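Local coordinates for protein Non-reducing end beta-L-arabinofuranosidase (Bacteroides thetaiotaomicron, PDB 5MQO) that probably hydrolyses glycosidic linkages of complex plant pectin as a GH127 glycoside hydrolase of a gut bacterium, probably acting as an aceric acidase, at residues Y606-M611 and E617-I622; T635-S640 and G683-G688. One frame throughout, in Å; residues are numbered along the deposited sequence.

Overall arrangement
Two contacts in the C-terminal domain of this hydrolase illustrate how two contacts on one beta-sheet differ in burial and chemistry. Contact 1 is a buried, mainly aliphatic meeting of strand 604-609 with the end of the connection to strand 622-625 and the first residue of that strand. Contact 2, partly buried, sets the end of strand 631-637 and its hairpin turn against the loop that precedes strand 690-697, mixing hydrocarbon packing with a guanidinium group. No hydrogen bond crosses either interface. The two centres lie about 15 Å apart, and the sites are tied directly to each other: strand 604-609 supplies the aliphatic leucine of contact 1 and also a carboxylate partner for the arginine of contact 2.

Contact 1: Y606-M611 and E617-I622; sequences YCLESM and EKIDNI
I619 lays its side chain against L608, a worked example of aliphatic packing between a strand and the connection that follows it. The strand is 604-609, in the mixed sheet of the GH127 C-terminal domain, and 617-622 belongs to the connection that leads on to strand 622-625. Along this connection, K618 O starts a short 3-10 turn by accepting a hydrogen bond from N621 N (3.0 Å). I619, the first residue of the turn, meets the strand directly. With its CG1 anti to the backbone N (chi1 -169°) and the chain extended beyond, it runs alongside L608 in the opposite direction, and its CD1 comes to rest 3.5 Å from the L608 carbonyl O and 4.1 Å from L608 CG. CD1 is a methyl, so this approach to the oxygen is packing; the L608 backbone is hydrogen-bonded to T691 of the adjoining strand. S610 lies at the edge of the same contact, and its OG is taken up by the N of E689. The turn ends as I622 N bonds to I619 O at 3.2 Å, bringing a second isoleucine to bear on the same leucine. The I622 side chain crosses that of L608 at about a right angle, while A649 and V672 of neighbouring strands also touch it. Both isoleucines thus converge on a single methyl: L608 CD2 lies 4.0 Å from I619 CG1 and 4.0 Å from I622 CG2.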
loop_
_atom_site.group_PDB
_atom_site.type_symbol
_atom_site.label_atom_id
_atom_site.label_comp_id
_atom_site.label_asym_id
_atom_site.label_seq_id
_atom_site.Cartn_x
_atom_site.Cartn_y
_atom_site.Cartn_z
ATOM N N TYR A 606 10.001 -13.108 -2.130
ATOM C CA TYR A 606 9.888 -14.415 -1.516
ATOM C C TYR A 606 10.649 -14.458 -0.194
ATOM O O TYR A 606 11.547 -13.645 0.062
ATOM C CB TYR A 606 10.360 -15.514 -2.474
ATOM C CG TYR A 606 9.265 -15.979 -3.409
ATOM C CD1 TYR A 606 8.889 -15.209 -4.513
ATOM C CD2 TYR A 606 8.601 -17.165 -3.183
ATOM C CE1 TYR A 606 7.871 -15.608 -5.359
ATOM C CE2 TYR A 606 7.602 -17.592 -4.025
ATOM C CZ TYR A 606 7.234 -16.809 -5.118
ATOM O OH TYR A 606 6.226 -17.207 -5.961
ATOM N N CYS A 607 10.270 -15.439 0.623
ATOM C CA CYS A 607 10.930 -15.730 1.895
ATOM C C CYS A 607 11.038 -17.209 2.108
ATOM O O CYS A 607 10.478 -17.982 1.339
ATOM C CB CYS A 607 10.107 -15.150 3.042
ATOM S SG CYS A 607 8.515 -15.951 3.296
ATOM N N LEU A 608 11.752 -17.576 3.172
ATOM C CA LEU A 608 11.914 -18.966 3.637
ATOM C C LEU A 608 11.389 -19.119 5.066
ATOM O O LEU A 608 11.796 -18.339 5.933
ATOM C CB LEU A 608 13.396 -19.351 3.598
ATOM C CG LEU A 608 13.828 -20.718 4.166
ATOM C CD1 LEU A 608 13.118 -21.874 3.482
ATOM C CD2 LEU A 608 15.336 -20.915 4.040
ATOM N N GLU A 609 10.487 -20.096 5.297
ATOM C CA GLU A 609 10.034 -20.503 6.660
ATOM C C GLU A 609 10.642 -21.838 7.066
ATOM O O GLU A 609 10.966 -22.633 6.212
ATOM C CB GLU A 609 8.523 -20.641 6.756
ATOM C CG GLU A 609 7.772 -19.413 6.354
ATOM C CD GLU A 609 6.388 -19.344 6.944
ATOM O OE1 GLU A 609 5.415 -19.512 6.195
ATOM O OE2 GLU A 609 6.266 -19.084 8.155
ATOM N N SER A 610 10.748 -22.088 8.369
ATOM C CA SER A 610 11.490 -23.254 8.885
ATOM C C SER A 610 10.839 -24.560 8.513
ATOM O O SER A 610 11.544 -25.519 8.267
ATOM C CB SER A 610 11.686 -23.199 10.406
ATOM O OG SER A 610 10.523 -22.709 11.079
ATOM N N MET A 611 9.508 -24.590 8.428
ATOM C CA MET A 611 8.785 -25.795 7.985
ATOM C C MET A 611 8.958 -26.191 6.496
ATOM O O MET A 611 8.510 -27.261 6.131
ATOM C CB MET A 611 7.287 -25.725 8.377
ATOM C CG MET A 611 6.398 -24.691 7.680
ATOM S SD MET A 611 6.479 -23.006 8.359
ATOM C CE MET A 611 5.792 -23.147 10.018
ATOM N N GLU A 617 16.433 -29.036 9.215
ATOM C CA GLU A 617 17.749 -28.450 9.271
ATOM C C GLU A 617 17.496 -26.948 9.563
ATOM O O GLU A 617 16.464 -26.400 9.169
ATOM C CB GLU A 617 18.494 -28.730 7.956
ATOM C CG GLU A 617 19.966 -29.082 8.093
ATOM C CD GLU A 617 20.244 -30.490 8.620
ATOM O OE1 GLU A 617 19.770 -31.498 8.029
ATOM O OE2 GLU A 617 20.975 -30.600 9.627
ATOM N N LYS A 618 18.392 -26.314 10.314
ATOM C CA LYS A 618 18.137 -24.991 10.872
ATOM C C LYS A 618 18.307 -23.878 9.850
ATOM O O LYS A 618 19.300 -23.809 9.142
ATOM C CB LYS A 618 19.031 -24.717 12.084
ATOM C CG LYS A 618 18.539 -25.384 13.361
ATOM C CD LYS A 618 18.936 -24.594 14.605
ATOM C CE LYS A 618 20.338 -24.965 15.074
ATOM N NZ LYS A 618 20.667 -24.171 16.293
ATOM N N ILE A 619 17.321 -22.994 9.808
ATOM C CA ILE A 619 17.235 -21.928 8.814
ATOM C C ILE A 619 18.474 -21.042 8.725
ATOM O O ILE A 619 18.814 -20.577 7.636
ATOM C CB ILE A 619 15.992 -21.051 9.094
ATOM C CG1 ILE A 619 15.696 -20.090 7.937
ATOM C CG2 ILE A 619 16.139 -20.301 10.418
ATOM C CD1 ILE A 619 14.323 -19.477 8.033
ATOM N N ASP A 620 19.146 -20.799 9.848
ATOM C CA ASP A 620 20.349 -19.950 9.844
ATOM C C ASP A 620 21.465 -20.522 8.965
ATOM O O ASP A 620 22.195 -19.758 8.348
ATOM C CB ASP A 620 20.888 -19.701 11.259
ATOM C CG ASP A 620 19.989 -18.813 12.108
ATOM O OD1 ASP A 620 19.151 -18.040 11.598
ATOM O OD2 ASP A 620 20.157 -18.883 13.332
ATOM N N ASN A 621 21.553 -21.852 8.880
ATOM C CA ASN A 621 22.562 -22.551 8.079
ATOM C C ASN A 621 22.305 -22.635 6.559
ATOM O O ASN A 621 23.138 -23.208 5.829
ATOM C CB ASN A 621 22.709 -23.990 8.600
ATOM C CG ASN A 621 23.123 -24.055 10.056
ATOM O OD1 ASN A 621 22.692 -24.932 10.787
ATOM N ND2 ASN A 621 23.937 -23.115 10.483
ATOM N N ILE A 622 21.192 -22.094 6.070
ATOM C CA ILE A 622 20.862 -22.171 4.649
ATOM C C ILE A 622 21.605 -21.094 3.852
ATOM O O ILE A 622 21.449 -19.920 4.157
ATOM C CB ILE A 622 19.354 -21.981 4.433
ATOM C CG1 ILE A 622 18.534 -23.040 5.197
ATOM C CG2 ILE A 622 19.015 -22.000 2.954
ATOM C CD1 ILE A 622 18.841 -24.476 4.814
#

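Contact 2: T635-S640 and G683-G688; sequences TTIEGS and GNRGKG
I637 and R685 meet with their side chains crossing at about a right angle, an example of how an arginine can offer carbon and charge to different neighbours. The isoleucine closes strand 631-637 in the sheet of the C-terminal domain. Its CG2 touches R685 CG at 3.7 Å, and its CD1 approaches R685 NE at 3.8 Å, lying over one face of the guanidinium and displaced toward the rim. The arginine chain bends at chi3 (-64°), turning the flat group so that this face meets the methyl. The same CG2 also packs on N684 CB, 3.9 Å away. E638 adds a looser edge, with OE2 3.9 Å from N684 O; both are oxygens, and no hydrogen bond joins them.

In the next shell, a two-residue beta-hairpin fixes I637. A type I' turn runs from I637 to S640, closed by I637 N to S640 O (3.0 Å) and S640 N to I637 O (3.1 Å), with E638 and G639 at its corners, both at positive phi. On the loop side, N684 is pinned through its amide: ND2 donates to the carbonyl of A681, and OD1 accepts from the N of L422. R685 is held by two carboxylates, its NH2 in a salt bridge with D612 and its NH1 in another with E609, whose second oxygen probably also receives the N of G683. A leucine in place of R685 would probably leave D612 and E609 without this shared cationic mate and uncover the I637 CD1 methyl. The chemistry is therefore divided: D612 and E609, both outside the two segments, engage the charge through NH2 and NH1, whereas I637 meets one face and the methylenes by van der Waals packing, with no hydrogen bond.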
loop_
_atom_site.group_PDB
_atom_site.type_symbol
_atom_site.label_atom_id
_atom_site.label_comp_id
_atom_site.label_asym_id
_atom_site.label_seq_id
_atom_site.Cartn_x
_atom_site.Cartn_y
_atom_site.Cartn_z
ATOM N N THR A 635 1.427 -24.732 -5.092
ATOM C CA THR A 635 1.027 -25.505 -3.879
ATOM C C THR A 635 -0.046 -24.730 -3.101
ATOM O O THR A 635 -0.357 -23.593 -3.455
ATOM C CB THR A 635 2.199 -25.897 -2.911
ATOM O OG1 THR A 635 2.743 -24.719 -2.316
ATOM C CG2 THR A 635 3.331 -26.793 -3.607
ATOM N N THR A 636 -0.622 -25.346 -2.065
ATOM C CA THR A 636 -1.840 -24.822 -1.412
ATOM C C THR A 636 -1.609 -24.489 0.068
ATOM O O THR A 636 -1.015 -25.306 0.786
ATOM C CB THR A 636 -2.990 -25.844 -1.510
ATOM O OG1 THR A 636 -3.247 -26.130 -2.882
ATOM C CG2 THR A 636 -4.251 -25.298 -0.902
ATOM N N ILE A 637 -2.046 -23.299 0.511
ATOM C CA ILE A 637 -2.003 -22.933 1.946
ATOM C C ILE A 637 -3.306 -22.243 2.295
ATOM O O ILE A 637 -3.712 -21.279 1.638
ATOM C CB ILE A 637 -0.802 -22.015 2.356
ATOM C CG1 ILE A 637 0.541 -22.642 1.967
ATOM C CG2 ILE A 637 -0.793 -21.782 3.871
ATOM C CD1 ILE A 637 1.737 -21.724 2.075
ATOM N N GLU A 638 -3.950 -22.736 3.342
ATOM C CA GLU A 638 -5.305 -22.330 3.680
ATOM C C GLU A 638 -6.157 -22.154 2.429
ATOM O O GLU A 638 -6.747 -21.090 2.237
ATOM C CB GLU A 638 -5.297 -21.044 4.492
ATOM C CG GLU A 638 -4.514 -21.139 5.796
ATOM C CD GLU A 638 -5.342 -21.590 6.984
ATOM O OE1 GLU A 638 -6.499 -21.124 7.160
ATOM O OE2 GLU A 638 -4.796 -22.396 7.760
ATOM N N GLY A 639 -6.195 -23.191 1.583
ATOM C CA GLY A 639 -7.032 -23.211 0.367
ATOM C C GLY A 639 -6.744 -22.193 -0.733
ATOM O O GLY A 639 -7.630 -21.855 -1.507
ATOM N N SER A 640 -5.500 -21.714 -0.800
ATOM C CA SER A 640 -5.069 -20.696 -1.780
ATOM C C SER A 640 -3.908 -21.272 -2.581
ATOM O O SER A 640 -2.974 -21.839 -1.992
ATOM C CB SER A 640 -4.638 -19.395 -1.075
ATOM O OG SER A 640 -4.581 -18.303 -1.979
ATOM N N GLY A 683 3.680 -17.112 7.838
ATOM C CA GLY A 683 2.992 -17.240 9.105
ATOM C C GLY A 683 1.548 -17.689 9.018
ATOM O O GLY A 683 0.759 -17.273 9.834
ATOM N N ASN A 684 1.193 -18.520 8.042
ATOM C CA ASN A 684 -0.147 -19.131 7.983
ATOM C C ASN A 684 -0.099 -20.636 8.325
ATOM O O ASN A 684 -1.107 -21.328 8.171
ATOM C CB ASN A 684 -0.780 -18.938 6.578
ATOM C CG ASN A 684 -1.219 -17.512 6.320
ATOM O OD1 ASN A 684 -2.332 -17.124 6.650
ATOM N ND2 ASN A 684 -0.340 -16.722 5.730
ATOM N N ARG A 685 1.056 -21.148 8.766
ATOM C CA ARG A 685 1.238 -22.582 9.015
ATOM C C ARG A 685 1.893 -22.798 10.385
ATOM O O ARG A 685 2.772 -23.633 10.572
ATOM C CB ARG A 685 2.068 -23.180 7.891
ATOM C CG ARG A 685 1.422 -23.072 6.515
ATOM C CD ARG A 685 2.363 -23.541 5.401
ATOM N NE ARG A 685 3.542 -22.679 5.298
ATOM C CZ ARG A 685 4.615 -22.908 4.549
ATOM N NH1 ARG A 685 5.612 -22.038 4.580
ATOM N NH2 ARG A 685 4.713 -23.989 3.791
ATOM N N GLY A 686 1.456 -22.017 11.353
ATOM C CA GLY A 686 1.899 -22.181 12.728
ATOM C C GLY A 686 3.092 -21.322 13.044
ATOM O O GLY A 686 3.584 -20.613 12.189
ATOM N N LYS A 687 3.508 -21.386 14.305
ATOM C CA LYS A 687 4.732 -20.771 14.804
ATOM C C LYS A 687 5.945 -21.427 14.198
ATOM O O LYS A 687 5.983 -22.631 14.075
ATOM C CB LYS A 687 4.809 -20.939 16.329
ATOM C CG LYS A 687 6.020 -20.271 16.996
ATOM C CD LYS A 687 5.669 -19.636 18.355
ATOM C CE LYS A 687 6.902 -19.355 19.220
ATOM N NZ LYS A 687 7.359 -20.589 19.932
ATOM N N GLY A 688 6.954 -20.638 13.858
ATOM C CA GLY A 688 8.199 -21.199 13.350
ATOM C C GLY A 688 9.206 -20.093 13.154
ATOM O O GLY A 688 9.116 -19.061 13.802
#